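Local coordinates for cellulose-binding protein (Saccharophagus degradans, PDB 2X32), which binds an octaprenyl diphosphate in its YceI-like domain, probably carries polyisoprenoids, and is implicated in plant cell wall breakdown, at residues R68-E73 with I152-N157. Numbering follows the deposited sequence.
Sequences RDYLFE and IETLRN. With OTP ((2E,6E,10E,14E,18E,22E,26E)-3,7,11,15,19,23,27,31-octamethyldotriaconta-2,6,10,14,18,22,26,30-octaenyl trihydrogen diphosphate), chain C.
The 2.8 Å backbone hydrogen bond from Arg156 N to Ile152 O belongs to the helical turn that sets Ile152 beside Leu71, and a second turn-internal bond, from Thr154 OG1 to the carbonyl O of Ala150, occupies the threonine hydroxyl. With the Thr154 hydroxyl engaged in this way, residues 152-157 turn mainly hydrocarbon to residues 68-73, and the example illustrates how two helices can meet chiefly through aliphatic side chains. Their axes come within 8.8 Å and run at 133° to one another.

Leu71 links both partners, helix and lipid. Its CG stands anti to the backbone N (chi1 177°), and with chi2 at 74° its two methyls diverge: CD1 lies 3.8 Å from Ile152 CG1, the two side chains running alongside each other in the same direction, whereas CD2 reaches OTP C30 at 3.8 Å and also sits over one face of the Phe72 ring, nearer its margin than its centre. Leu155 approaches from the next turn, its CD1 4.2 Å from Leu71 CB. That same methyl is 3.9 Å from OTP C35, and Ile152 CD1 lies 3.9 Å from OTP C33, so each of the three aliphatic residues touches both its neighbour helix and the lipid. Replacing Leu71 by alanine is likely to leave Ile152 CG1 and OTP C30 without their methyl partners and the Phe72 ring without its packing against CD2.

Nearer the solvent, Thr154 and Tyr70 meet almost perpendicularly; CG2 of Thr154 meets Tyr70 CB at 3.9 Å, while the hydroxyl end of the ring extends off from the contact. The diphosphate is hydrogen-bonded by Lys24. Together helices 61-72 and 149-158 wall the diphosphate-proximal part of the isoprenoid pocket, in the elongated, lipocalin-like antiparallel β-barrel characteristic of YceI-like domains.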
ATOM      1  N   ARG A  68      13.743   7.187  -3.165  1.00  4.66           N
ATOM      2  CA  ARG A  68      14.080   6.023  -3.971  1.00  5.02           C
ATOM      3  C   ARG A  68      15.445   5.452  -3.654  1.00  5.34           C
ATOM      4  O   ARG A  68      15.616   4.250  -3.524  1.00  6.15           O
ATOM      5  CB  ARG A  68      13.987   6.353  -5.463  1.00  5.11           C
ATOM      6  CG  ARG A  68      12.626   6.748  -5.999  1.00  6.97           C
ATOM      7  CD  ARG A  68      12.634   7.048  -7.499  1.00  5.99           C
ATOM      8  NE  ARG A  68      13.745   8.003  -7.857  1.00  9.32           N
ATOM      9  CZ  ARG A  68      13.615   9.304  -8.093  1.00 10.93           C
ATOM     10  NH1 ARG A  68      12.440   9.898  -8.052  1.00  8.35           N
ATOM     11  NH2 ARG A  68      14.696  10.056  -8.389  1.00 14.91           N
ATOM     12  N   ASP A  69      16.440   6.321  -3.546  1.00  5.71           N
ATOM     13  CA  ASP A  69      17.825   5.913  -3.423  1.00  6.87           C
ATOM     14  C   ASP A  69      18.211   5.438  -2.033  1.00  6.42           C
ATOM     15  O   ASP A  69      18.929   4.435  -1.906  1.00  7.40           O
ATOM     16  CB  ASP A  69      18.733   7.068  -3.843  1.00  7.38           C
ATOM     17  CG  ASP A  69      18.593   7.421  -5.339  1.00  9.16           C
ATOM     18  OD1 ASP A  69      18.031   6.604  -6.117  1.00 10.58           O
ATOM     19  OD2 ASP A  69      19.025   8.531  -5.689  1.00 10.50           O
ATOM     20  N   TYR A  70      17.723   6.124  -1.025  1.00  6.62           N
ATOM     21  CA  TYR A  70      18.219   5.898   0.332  1.00  7.29           C
ATOM     22  C   TYR A  70      17.216   5.333   1.278  1.00  7.21           C
ATOM     23  O   TYR A  70      17.620   4.767   2.296  1.00  9.65           O
ATOM     24  CB  TYR A  70      18.775   7.185   0.919  1.00  8.18           C
ATOM     25  CG  TYR A  70      19.788   7.808   0.022  1.00 10.92           C
ATOM     26  CD1 TYR A  70      20.920   7.108  -0.409  1.00  9.49           C
ATOM     27  CD2 TYR A  70      19.596   9.079  -0.403  1.00 11.24           C
ATOM     28  CE1 TYR A  70      21.853   7.721  -1.264  1.00 11.64           C
ATOM     29  CE2 TYR A  70      20.480   9.681  -1.238  1.00 12.65           C
ATOM     30  CZ  TYR A  70      21.583   9.015  -1.680  1.00 10.34           C
ATOM     31  OH  TYR A  70      22.453   9.755  -2.496  1.00 16.15           O
ATOM     32  N   LEU A  71      15.922   5.420   0.967  1.00  5.89           N
ATOM     33  CA  LEU A  71      14.911   4.814   1.822  1.00  5.77           C
ATOM     34  C   LEU A  71      14.523   3.436   1.270  1.00  5.10           C
ATOM     35  O   LEU A  71      14.842   2.410   1.863  1.00  6.62           O
ATOM     36  CB  LEU A  71      13.742   5.745   2.055  1.00  6.73           C
ATOM     37  CG  LEU A  71      12.604   5.171   2.873  1.00  7.74           C
ATOM     38  CD1 LEU A  71      13.020   5.108   4.337  1.00  6.76           C
ATOM     39  CD2 LEU A  71      11.322   6.001   2.600  1.00  8.50           C
ATOM     40  N   PHE A  72      13.811   3.415   0.138  1.00  4.47           N
ATOM     41  CA  PHE A  72      13.358   2.208  -0.437  1.00  5.27           C
ATOM     42  C   PHE A  72      14.476   1.418  -1.085  1.00  5.19           C
ATOM     43  O   PHE A  72      14.391   0.193  -1.223  1.00  5.04           O
ATOM     44  CB  PHE A  72      12.256   2.478  -1.440  1.00  4.60           C
ATOM     45  CG  PHE A  72      11.057   3.141  -0.815  1.00  6.12           C
ATOM     46  CD1 PHE A  72      10.457   2.565   0.317  1.00  6.17           C
ATOM     47  CD2 PHE A  72      10.500   4.267  -1.335  1.00  7.02           C
ATOM     48  CE1 PHE A  72       9.391   3.158   0.904  1.00  7.18           C
ATOM     49  CE2 PHE A  72       9.426   4.877  -0.733  1.00  7.33           C
ATOM     50  CZ  PHE A  72       8.864   4.353   0.355  1.00  8.24           C
ATOM     51  N   GLU A  73      15.526   2.118  -1.521  1.00  5.37           N
ATOM     52  CA  GLU A  73      16.695   1.487  -2.212  1.00  6.06           C
ATOM     53  C   GLU A  73      16.226   0.737  -3.439  1.00  5.17           C
ATOM     54  O   GLU A  73      16.437  -0.456  -3.573  1.00  5.32           O
ATOM     55  CB  GLU A  73      17.466   0.576  -1.249  1.00  6.13           C
ATOM     56  CG  GLU A  73      17.995   1.311  -0.078  1.00  7.45           C
ATOM     57  CD  GLU A  73      18.899   0.421   0.743  1.00 11.44           C
ATOM     58  OE1 GLU A  73      18.411  -0.358   1.552  1.00 10.46           O
ATOM     59  OE2 GLU A  73      20.141   0.486   0.571  1.00 14.54           O
ATOM     60  N   ILE A 152      15.428   6.388   7.020  1.00  4.91           N
ATOM     61  CA  ILE A 152      14.817   7.585   7.610  1.00  5.88           C
ATOM     62  C   ILE A 152      15.881   8.461   8.264  1.00  7.17           C
ATOM     63  O   ILE A 152      15.869   9.675   8.083  1.00  7.20           O
ATOM     64  CB  ILE A 152      13.680   7.197   8.587  1.00  6.32           C
ATOM     65  CG1 ILE A 152      12.540   6.559   7.800  1.00  8.37           C
ATOM     66  CG2 ILE A 152      13.166   8.440   9.321  1.00  7.03           C
ATOM     67  CD1 ILE A 152      11.342   6.161   8.633  1.00  7.99           C
ATOM     68  N   GLU A 153      16.860   7.845   8.919  1.00  7.03           N
ATOM     69  CA  GLU A 153      17.928   8.618   9.549  0.50  8.10           C
ATOM     70  C   GLU A 153      18.776   9.321   8.494  1.00  7.45           C
ATOM     71  O   GLU A 153      19.165  10.477   8.696  1.00  6.81           O
ATOM     72  CB  GLU A 153      18.771   7.738  10.440  0.50  8.56           C
ATOM     73  CG  GLU A 153      19.873   8.487  11.182  0.50 10.80           C
ATOM     74  CD  GLU A 153      19.368   9.575  12.107  0.50 13.75           C
ATOM     75  OE1 GLU A 153      18.140   9.653  12.366  0.50 14.78           O
ATOM     76  OE2 GLU A 153      20.226  10.351  12.604  0.50 17.28           O
ATOM     77  N   THR A 154      19.026   8.667   7.373  1.00  5.81           N
ATOM     78  CA  THR A 154      19.727   9.324   6.249  1.00  5.50           C
ATOM     79  C   THR A 154      18.953  10.520   5.762  1.00  4.99           C
ATOM     80  O   THR A 154      19.505  11.640   5.670  1.00  5.93           O
ATOM     81  CB  THR A 154      19.977   8.326   5.082  1.00  5.28           C
ATOM     82  OG1 THR A 154      20.787   7.284   5.624  1.00  8.04           O
ATOM     83  CG2 THR A 154      20.662   8.972   3.882  1.00  5.84           C
ATOM     84  N   LEU A 155      17.643  10.356   5.543  1.00  5.95           N
ATOM     85  CA  LEU A 155      16.810  11.492   5.118  1.00  6.46           C
ATOM     86  C   LEU A 155      16.830  12.610   6.162  1.00  6.69           C
ATOM     87  O   LEU A 155      16.892  13.779   5.807  1.00  6.32           O
ATOM     88  CB  LEU A 155      15.366  11.051   4.900  1.00  6.88           C
ATOM     89  CG  LEU A 155      15.121  10.059   3.746  1.00 11.43           C
ATOM     90  CD1 LEU A 155      13.648   9.663   3.678  1.00 11.88           C
ATOM     91  CD2 LEU A 155      15.552  10.646   2.484  1.00  9.74           C
ATOM     92  N   ARG A 156      16.795  12.237   7.438  1.00  6.10           N
ATOM     93  CA  ARG A 156      16.781  13.229   8.530  1.00  7.76           C
ATOM     94  C   ARG A 156      18.061  14.040   8.499  1.00  7.80           C
ATOM     95  O   ARG A 156      18.023  15.299   8.576  1.00  8.38           O
ATOM     96  CB  ARG A 156      16.574  12.560   9.896  1.00  8.89           C
ATOM     97  CG  ARG A 156      16.410  13.557  11.009  1.00 11.70           C
ATOM     98  CD  ARG A 156      16.222  12.888  12.345  1.00 15.17           C
ATOM     99  NE  ARG A 156      17.433  12.246  12.839  1.00 18.01           N
ATOM    100  CZ  ARG A 156      18.460  12.913  13.377  1.00 22.28           C
ATOM    101  NH1 ARG A 156      18.463  14.240  13.445  1.00 23.21           N
ATOM    102  NH2 ARG A 156      19.511  12.259  13.833  1.00 23.87           N
ATOM    103  N   ASN A 157      19.188  13.328   8.425  1.00  6.77           N
ATOM    104  CA  ASN A 157      20.495  13.964   8.485  1.00  7.05           C
ATOM    105  C   ASN A 157      20.734  14.810   7.232  1.00  6.61           C
ATOM    106  O   ASN A 157      21.330  15.907   7.326  1.00  8.13           O
ATOM    107  CB  ASN A 157      21.596  12.928   8.704  1.00  6.09           C
ATOM    108  CG  ASN A 157      21.640  12.405  10.135  1.00  8.79           C
ATOM    109  OD1 ASN A 157      21.684  11.198  10.368  1.00 10.28           O
ATOM    110  ND2 ASN A 157      21.706  13.322  11.106  1.00 12.21           N
TER
HETATM  111  O7  OTP C1174      12.055  19.813   6.186  0.50 32.14           O
HETATM  112  P2  OTP C1174      12.831  19.755   4.896  0.50 29.91           P
HETATM  113  O5  OTP C1174      14.249  20.280   5.038  0.50 31.96           O
HETATM  114  O6  OTP C1174      12.089  20.279   3.696  0.50 29.44           O
HETATM  115  O4  OTP C1174      13.055  18.138   4.656  1.00 32.65           O
HETATM  116  P1  OTP C1174      12.393  17.226   3.499  1.00 31.70           P
HETATM  117  O2  OTP C1174      10.980  16.946   3.976  1.00 33.32           O
HETATM  118  O3  OTP C1174      12.712  17.659   2.083  1.00 37.61           O
HETATM  119  O1  OTP C1174      13.038  15.747   3.629  1.00 30.72           O
HETATM  120  C40 OTP C1174      12.675  14.968   4.787  1.00 23.59           C
HETATM  121  C39 OTP C1174      11.968  13.673   4.365  1.00 20.06           C
HETATM  122  C37 OTP C1174      10.853  13.241   4.922  1.00 16.74           C
HETATM  123  C38 OTP C1174      10.042  13.935   6.024  1.00 17.55           C
HETATM  124  C36 OTP C1174      10.259  11.911   4.466  1.00 17.38           C
HETATM  125  C35 OTP C1174      10.408  10.785   5.455  1.00 18.06           C
HETATM  126  C34 OTP C1174       9.693   9.514   4.955  1.00 17.41           C
HETATM  127  C32 OTP C1174       9.069   8.617   5.727  1.00 13.20           C
HETATM  128  C33 OTP C1174       8.903   8.804   7.196  1.00 14.32           C
HETATM  129  C31 OTP C1174       8.355   7.455   5.019  1.00 13.34           C
HETATM  130  C30 OTP C1174       8.729   6.049   5.413  1.00 13.68           C
HETATM  131  C29 OTP C1174       7.865   5.010   4.707  1.00 11.86           C
HETATM  132  C27 OTP C1174       7.452   3.874   5.261  1.00 10.61           C
HETATM  133  C28 OTP C1174       7.870   3.374   6.642  1.00 13.01           C
HETATM  134  C26 OTP C1174       6.465   2.972   4.552  1.00 10.32           C
HETATM  135  C25 OTP C1174       5.918   3.464   3.230  1.00  8.88           C
HETATM  136  C24 OTP C1174       4.635   2.752   2.766  1.00  9.27           C
HETATM  137  C22 OTP C1174       4.558   1.786   1.854  1.00  8.65           C
HETATM  138  C23 OTP C1174       5.695   1.296   0.991  1.00 10.54           C
HETATM  139  C21 OTP C1174       3.214   1.167   1.601  1.00  8.95           C
HETATM  140  C20 OTP C1174       3.108  -0.298   2.102  1.00 12.14           C
HETATM  141  C19 OTP C1174       1.762  -0.958   1.799  1.00  9.21           C
HETATM  142  C17 OTP C1174       0.781  -1.185   2.670  1.00  8.99           C
HETATM  143  C18 OTP C1174       0.856  -1.012   4.147  1.00 11.92           C
HETATM  144  C16 OTP C1174      -0.557  -1.678   2.141  1.00  8.54           C
HETATM  145  C15 OTP C1174      -0.952  -3.013   2.703  1.00  7.86           C
HETATM  146  C14 OTP C1174      -2.076  -3.638   1.915  1.00  8.57           C
HETATM  147  C12 OTP C1174      -3.068  -4.395   2.443  1.00  8.65           C
HETATM  148  C13 OTP C1174      -3.185  -4.644   3.946  1.00 13.39           C
HETATM  149  C11 OTP C1174      -4.127  -5.027   1.600  1.00  7.24           C
HETATM  150  C10 OTP C1174      -4.188  -4.658   0.172  1.00  8.19           C
HETATM  151  C9  OTP C1174      -5.431  -5.114  -0.593  1.00  8.40           C
HETATM  152  C7  OTP C1174      -5.507  -6.125  -1.475  1.00  7.54           C
HETATM  153  C8  OTP C1174      -4.342  -6.945  -1.992  1.00  7.25           C
HETATM  154  C6  OTP C1174      -6.864  -6.457  -2.050  1.00  6.38           C
HETATM  155  C5  OTP C1174      -7.566  -7.609  -1.358  1.00  8.10           C
HETATM  156  C4  OTP C1174      -8.865  -7.978  -2.013  1.00  9.13           C
HETATM  157  C2  OTP C1174      -9.944  -8.375  -1.331  1.00  8.20           C
HETATM  158  C3  OTP C1174     -10.097  -8.556   0.139  1.00 11.22           C
HETATM  159  C1  OTP C1174     -11.170  -8.741  -2.120  1.00  8.78           C